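Local atomic coordinates of periplasmic binding protein (Thermotoga lettingae TMO, PDB entry 4RY8), a protein that binds 5-methylthioribose in the cleft between its two lobes and probably delivers the sugar to a membrane transporter. Residues R32-E43 with S255-R264. Numbering follows the deposited sequence.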
ATOM      1  N   ARG C  32     -21.928  10.471   8.652  1.00 27.14           N
ATOM      2  CA  ARG C  32     -21.993   9.080   9.087  0.50 29.06           C
ATOM      3  C   ARG C  32     -21.009   8.826  10.225  1.00 26.73           C
ATOM      4  O   ARG C  32     -21.293   8.084  11.155  1.00 31.41           O
ATOM      5  CB  ARG C  32     -21.761   8.144   7.901  0.50 25.76           C
ATOM      6  CG  ARG C  32     -22.944   8.103   6.938  0.50 27.97           C
ATOM      7  CD  ARG C  32     -24.113   7.307   7.517  0.50 30.33           C
ATOM      8  NE  ARG C  32     -25.051   8.150   8.260  0.50 35.82           N
ATOM      9  CZ  ARG C  32     -25.857   7.713   9.222  0.50 41.94           C
ATOM     10  NH1 ARG C  32     -26.669   8.565   9.831  0.50 47.15           N
ATOM     11  NH2 ARG C  32     -25.847   6.430   9.581  0.50 38.53           N
ATOM     12  N   TYR C  33     -19.870   9.476  10.169  1.00 25.50           N
ATOM     13  CA  TYR C  33     -18.860   9.411  11.246  1.00 24.57           C
ATOM     14  C   TYR C  33     -19.468   9.940  12.523  1.00 23.83           C
ATOM     15  O   TYR C  33     -19.373   9.304  13.587  1.00 26.35           O
ATOM     16  CB  TYR C  33     -17.687  10.261  10.816  1.00 25.31           C
ATOM     17  CG  TYR C  33     -16.592  10.510  11.824  1.00 21.48           C
ATOM     18  CD1 TYR C  33     -16.791  11.324  12.927  1.00 29.61           C
ATOM     19  CD2 TYR C  33     -15.330   9.929  11.659  1.00 22.44           C
ATOM     20  CE1 TYR C  33     -15.758  11.589  13.821  1.00 32.25           C
ATOM     21  CE2 TYR C  33     -14.308  10.159  12.577  1.00 26.87           C
ATOM     22  CZ  TYR C  33     -14.525  11.000  13.651  1.00 26.27           C
ATOM     23  OH  TYR C  33     -13.494  11.251  14.552  1.00 29.07           O
ATOM     24  N   LEU C  34     -20.115  11.104  12.404  1.00 27.94           N
ATOM     25  CA  LEU C  34     -20.828  11.721  13.534  1.00 29.83           C
ATOM     26  C   LEU C  34     -21.918  10.805  14.095  1.00 30.93           C
ATOM     27  O   LEU C  34     -21.986  10.618  15.304  1.00 29.68           O
ATOM     28  CB  LEU C  34     -21.394  13.094  13.150  1.00 34.73           C
ATOM     29  CG  LEU C  34     -22.069  13.842  14.300  1.00 32.90           C
ATOM     30  CD1 LEU C  34     -21.005  14.231  15.306  1.00 37.97           C
ATOM     31  CD2 LEU C  34     -22.879  15.041  13.814  1.00 33.14           C
ATOM     32  N   ALA C  35     -22.738  10.208  13.229  1.00 26.46           N
ATOM     33  CA  ALA C  35     -23.727   9.252  13.699  1.00 35.91           C
ATOM     34  C   ALA C  35     -23.054   8.112  14.481  1.00 32.19           C
ATOM     35  O   ALA C  35     -23.521   7.764  15.560  1.00 36.38           O
ATOM     36  CB  ALA C  35     -24.554   8.685  12.550  1.00 37.50           C
ATOM     37  N   GLY C  36     -21.972   7.553  13.937  1.00 26.78           N
ATOM     38  CA  GLY C  36     -21.203   6.527  14.594  1.00 25.83           C
ATOM     39  C   GLY C  36     -20.676   6.928  15.966  1.00 29.24           C
ATOM     40  O   GLY C  36     -20.796   6.182  16.922  1.00 26.18           O
ATOM     41  N   ALA C  37     -20.098   8.119  16.077  1.00 25.77           N
ATOM     42  CA  ALA C  37     -19.610   8.610  17.345  1.00 25.84           C
ATOM     43  C   ALA C  37     -20.773   8.640  18.330  1.00 31.99           C
ATOM     44  O   ALA C  37     -20.662   8.150  19.442  1.00 29.67           O
ATOM     45  CB  ALA C  37     -18.965  10.017  17.162  1.00 26.80           C
ATOM     46  N   GLN C  38     -21.902   9.186  17.918  1.00 31.93           N
ATOM     47  CA  GLN C  38     -23.077   9.261  18.807  1.00 33.40           C
ATOM     48  C   GLN C  38     -23.582   7.908  19.248  1.00 38.13           C
ATOM     49  O   GLN C  38     -23.941   7.745  20.416  1.00 46.11           O
ATOM     50  CB  GLN C  38     -24.208  10.042  18.149  1.00 33.99           C
ATOM     51  CG  GLN C  38     -23.841  11.497  17.918  1.00 30.92           C
ATOM     52  CD  GLN C  38     -24.658  12.141  16.824  1.00 40.30           C
ATOM     53  OE1 GLN C  38     -25.247  11.459  15.986  1.00 51.06           O
ATOM     54  NE2 GLN C  38     -24.700  13.463  16.825  1.00 42.00           N
ATOM     55  N   SER C  39     -23.599   6.926  18.341  1.00 32.99           N
ATOM     56  CA  SER C  39     -24.027   5.596  18.754  1.00 48.22           C
ATOM     57  C   SER C  39     -23.021   4.961  19.717  1.00 52.63           C
ATOM     58  O   SER C  39     -23.450   4.216  20.585  1.00 41.00           O
ATOM     59  CB  SER C  39     -24.315   4.659  17.574  1.00 35.26           C
ATOM     60  OG  SER C  39     -23.143   4.340  16.841  1.00 33.54           O
ATOM     61  N   MET C  40     -21.709   5.239  19.586  1.00 31.03           N
ATOM     62  CA  MET C  40     -20.738   4.666  20.534  1.00 33.27           C
ATOM     63  C   MET C  40     -20.895   5.337  21.894  1.00 36.95           C
ATOM     64  O   MET C  40     -20.870   4.660  22.917  1.00 32.69           O
ATOM     65  CB  MET C  40     -19.270   4.753  20.065  1.00 32.22           C
ATOM     66  CG  MET C  40     -18.292   3.866  20.835  1.00 31.04           C
ATOM     67  SD  MET C  40     -18.322   2.094  20.411  1.00 30.34           S
ATOM     68  CE  MET C  40     -19.313   1.356  21.696  1.00 47.66           C
ATOM     69  N   ALA C  41     -21.044   6.661  21.912  1.00 35.58           N
ATOM     70  CA  ALA C  41     -21.237   7.364  23.190  1.00 33.19           C
ATOM     71  C   ALA C  41     -22.494   6.838  23.871  1.00 35.92           C
ATOM     72  O   ALA C  41     -22.492   6.587  25.071  1.00 39.61           O
ATOM     73  CB  ALA C  41     -21.321   8.866  22.979  1.00 34.80           C
ATOM     74  N   ARG C  42     -23.565   6.654  23.098  1.00 37.64           N
ATOM     75  CA  ARG C  42     -24.811   6.063  23.639  1.00 39.18           C
ATOM     76  C   ARG C  42     -24.542   4.733  24.320  1.00 38.72           C
ATOM     77  O   ARG C  42     -25.106   4.433  25.384  1.00 40.51           O
ATOM     78  CB  ARG C  42     -25.844   5.827  22.530  1.00 54.61           C
ATOM     79  CG  ARG C  42     -27.294   6.153  22.891  1.00 69.25           C
ATOM     80  CD  ARG C  42     -27.801   7.283  22.003  1.00 90.20           C
ATOM     81  NE  ARG C  42     -27.688   6.894  20.596  1.00 79.36           N
ATOM     82  CZ  ARG C  42     -27.464   7.720  19.571  1.00 51.35           C
ATOM     83  NH1 ARG C  42     -27.330   9.034  19.746  1.00 64.55           N
ATOM     84  NH2 ARG C  42     -27.363   7.212  18.352  1.00 39.85           N
ATOM     85  N   GLU C  43     -23.711   3.920  23.681  1.00 36.74           N
ATOM     86  CA  GLU C  43     -23.392   2.594  24.174  1.00 42.36           C
ATOM     87  C   GLU C  43     -22.563   2.551  25.458  1.00 44.34           C
ATOM     88  O   GLU C  43     -22.746   1.640  26.278  1.00 41.30           O
ATOM     89  CB  GLU C  43     -22.749   1.764  23.060  1.00 55.46           C
ATOM     90  CG  GLU C  43     -23.788   1.134  22.129  1.00 51.27           C
ATOM     91  CD  GLU C  43     -23.166   0.561  20.870  1.00 80.98           C
ATOM     92  OE1 GLU C  43     -22.047  -0.008  20.970  1.00 46.71           O
ATOM     93  OE2 GLU C  43     -23.780   0.699  19.779  1.00 47.41           O
ATOM     94  N   SER C 255     -17.241   4.896   7.552  1.00 25.65           N
ATOM     95  CA  SER C 255     -16.956   6.100   8.392  1.00 26.77           C
ATOM     96  C   SER C 255     -17.685   6.044   9.733  1.00 35.32           C
ATOM     97  O   SER C 255     -17.196   6.570  10.725  1.00 27.86           O
ATOM     98  CB  SER C 255     -17.314   7.399   7.659  1.00 21.45           C
ATOM     99  OG  SER C 255     -18.666   7.408   7.220  1.00 22.57           O
ATOM    100  N   TYR C 256     -18.832   5.379   9.751  1.00 23.05           N
ATOM    101  CA  TYR C 256     -19.616   5.131  10.966  1.00 30.16           C
ATOM    102  C   TYR C 256     -18.792   4.393  12.017  1.00 24.22           C
ATOM    103  O   TYR C 256     -18.791   4.759  13.175  1.00 29.23           O
ATOM    104  CB  TYR C 256     -20.884   4.293  10.592  1.00 27.69           C
ATOM    105  CG  TYR C 256     -21.946   4.090  11.688  1.00 34.38           C
ATOM    106  CD1 TYR C 256     -22.940   5.042  11.924  1.00 35.43           C
ATOM    107  CD2 TYR C 256     -21.961   2.926  12.465  1.00 34.86           C
ATOM    108  CE1 TYR C 256     -23.900   4.849  12.922  1.00 43.62           C
ATOM    109  CE2 TYR C 256     -22.918   2.728  13.457  1.00 35.66           C
ATOM    110  CZ  TYR C 256     -23.879   3.690  13.685  1.00 50.65           C
ATOM    111  OH  TYR C 256     -24.822   3.476  14.667  1.00 52.99           O
ATOM    112  N   ALA C 257     -18.112   3.333  11.598  1.00 28.80           N
ATOM    113  CA  ALA C 257     -17.193   2.576  12.445  1.00 26.58           C
ATOM    114  C   ALA C 257     -15.941   3.410  12.775  1.00 27.52           C
ATOM    115  O   ALA C 257     -15.336   3.245  13.815  1.00 26.71           O
ATOM    116  CB  ALA C 257     -16.759   1.319  11.735  1.00 36.83           C
ATOM    117  N   VAL C 258     -15.522   4.278  11.879  1.00 25.44           N
ATOM    118  CA  VAL C 258     -14.372   5.117  12.215  1.00 24.72           C
ATOM    119  C   VAL C 258     -14.806   6.024  13.364  1.00 22.81           C
ATOM    120  O   VAL C 258     -14.046   6.265  14.307  1.00 27.64           O
ATOM    121  CB  VAL C 258     -13.852   5.926  11.025  1.00 31.40           C
ATOM    122  CG1 VAL C 258     -12.778   6.911  11.481  1.00 33.81           C
ATOM    123  CG2 VAL C 258     -13.304   4.998   9.958  1.00 40.31           C
ATOM    124  N   GLY C 259     -16.031   6.528  13.291  1.00 24.37           N
ATOM    125  CA  GLY C 259     -16.549   7.418  14.313  1.00 35.33           C
ATOM    126  C   GLY C 259     -16.767   6.742  15.651  1.00 32.08           C
ATOM    127  O   GLY C 259     -16.431   7.306  16.670  1.00 28.95           O
ATOM    128  N   ARG C 260     -17.362   5.551  15.651  1.00 26.01           N
ATOM    129  CA  ARG C 260     -17.389   4.737  16.840  1.00 26.11           C
ATOM    130  C   ARG C 260     -16.000   4.552  17.423  1.00 27.67           C
ATOM    131  O   ARG C 260     -15.792   4.805  18.606  1.00 31.98           O
ATOM    132  CB  ARG C 260     -18.059   3.373  16.562  1.00 35.90           C
ATOM    133  CG  ARG C 260     -19.562   3.492  16.331  1.00 40.58           C
ATOM    134  CD  ARG C 260     -20.196   2.209  15.832  1.00 29.68           C
ATOM    135  NE  ARG C 260     -20.095   1.163  16.826  1.00 31.42           N
ATOM    136  CZ  ARG C 260     -20.902   1.014  17.871  1.00 35.45           C
ATOM    137  NH1 ARG C 260     -21.914   1.854  18.091  1.00 42.58           N
ATOM    138  NH2 ARG C 260     -20.703  -0.009  18.706  1.00 48.62           N
ATOM    139  N   LEU C 261     -15.037   4.145  16.601  1.00 25.89           N
ATOM    140  CA  LEU C 261     -13.665   3.956  17.053  1.00 29.63           C
ATOM    141  C   LEU C 261     -13.115   5.205  17.792  1.00 26.83           C
ATOM    142  O   LEU C 261     -12.440   5.109  18.830  1.00 25.47           O
ATOM    143  CB  LEU C 261     -12.743   3.591  15.865  1.00 24.76           C
ATOM    144  CG  LEU C 261     -11.236   3.590  16.175  1.00 25.97           C
ATOM    145  CD1 LEU C 261     -10.906   2.666  17.344  1.00 34.03           C
ATOM    146  CD2 LEU C 261     -10.407   3.194  14.958  1.00 23.28           C
ATOM    147  N   ALA C 262     -13.394   6.369  17.241  1.00 24.00           N
ATOM    148  CA  ALA C 262     -12.826   7.589  17.820  1.00 25.19           C
ATOM    149  C   ALA C 262     -13.336   7.806  19.228  1.00 30.85           C
ATOM    150  O   ALA C 262     -12.572   8.223  20.091  1.00 24.57           O
ATOM    151  CB  ALA C 262     -13.115   8.809  16.938  1.00 30.00           C
ATOM    152  N   VAL C 263     -14.613   7.475  19.474  1.00 25.96           N
ATOM    153  CA  VAL C 263     -15.177   7.658  20.798  1.00 32.84           C
ATOM    154  C   VAL C 263     -14.625   6.612  21.748  1.00 31.45           C
ATOM    155  O   VAL C 263     -14.272   6.947  22.892  1.00 26.85           O
ATOM    156  CB  VAL C 263     -16.715   7.661  20.768  1.00 29.11           C
ATOM    157  CG1 VAL C 263     -17.323   7.510  22.164  1.00 36.95           C
ATOM    158  CG2 VAL C 263     -17.178   8.944  20.094  1.00 29.53           C
ATOM    159  N   ARG C 264     -14.549   5.361  21.269  1.00 37.42           N
ATOM    160  CA  ARG C 264     -14.000   4.248  22.047  1.00 28.93           C
ATOM    161  C   ARG C 264     -12.623   4.534  22.503  1.00 27.64           C
ATOM    162  O   ARG C 264     -12.303   4.209  23.625  1.00 31.63           O
ATOM    163  CB  ARG C 264     -13.895   2.955  21.237  1.00 38.19           C
ATOM    164  CG  ARG C 264     -15.052   2.036  21.424  1.00 47.48           C
ATOM    165  CD  ARG C 264     -14.660   0.580  21.236  1.00 76.47           C
ATOM    166  NE  ARG C 264     -13.940   0.274  19.993  1.00 37.00           N
ATOM    167  CZ  ARG C 264     -14.454   0.364  18.771  1.00 30.31           C
ATOM    168  NH1 ARG C 264     -15.690   0.807  18.559  1.00 32.70           N
ATOM    169  NH2 ARG C 264     -13.721  -0.010  17.745  1.00 32.03           N
TER
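Ser39 OG accepts a hydrogen bond from Arg260 NH1 at 3.0 Å, lying in the guanidinium plane, and donates its proton to Gly36 O one helical turn back; Tyr256 OH stands 2.9 Å from the same Ser39 OG. The Arg260 guanidinium also grips Glu43 end-on in a salt bridge: Arg260 NH2 reaches Glu43 OE1 at 2.6 Å on the syn side, whereas NH1 meets OE2 from above the carboxylate plane, the two planes being turned 46° apart. Met40 SD rests over one guanidinium face, toward its rim. Cut back to alanine, Arg260 would probably leave the Glu43 carboxylate without this countercharge and Ser39 OG without that donor. The axes of 32-43 and 255-264 approach to 6.5 Å where Gly36 and Gly259 face each other, and each glycine makes a CH-pi contact with a tyrosine of the other helix: Gly259 CA lies over the centre of the Tyr33 ring, and Gly36 CA sits 3.7 Å from the Tyr256 ring centroid. There is no room for a CB on Gly36, beside Tyr256 O, or on Gly259, beside Tyr33 O. Such close glycine-mediated helix packing joins helices 28-44 and 255-270 within one lobe of the periplasmic binding protein fold, beside its sugar cleft.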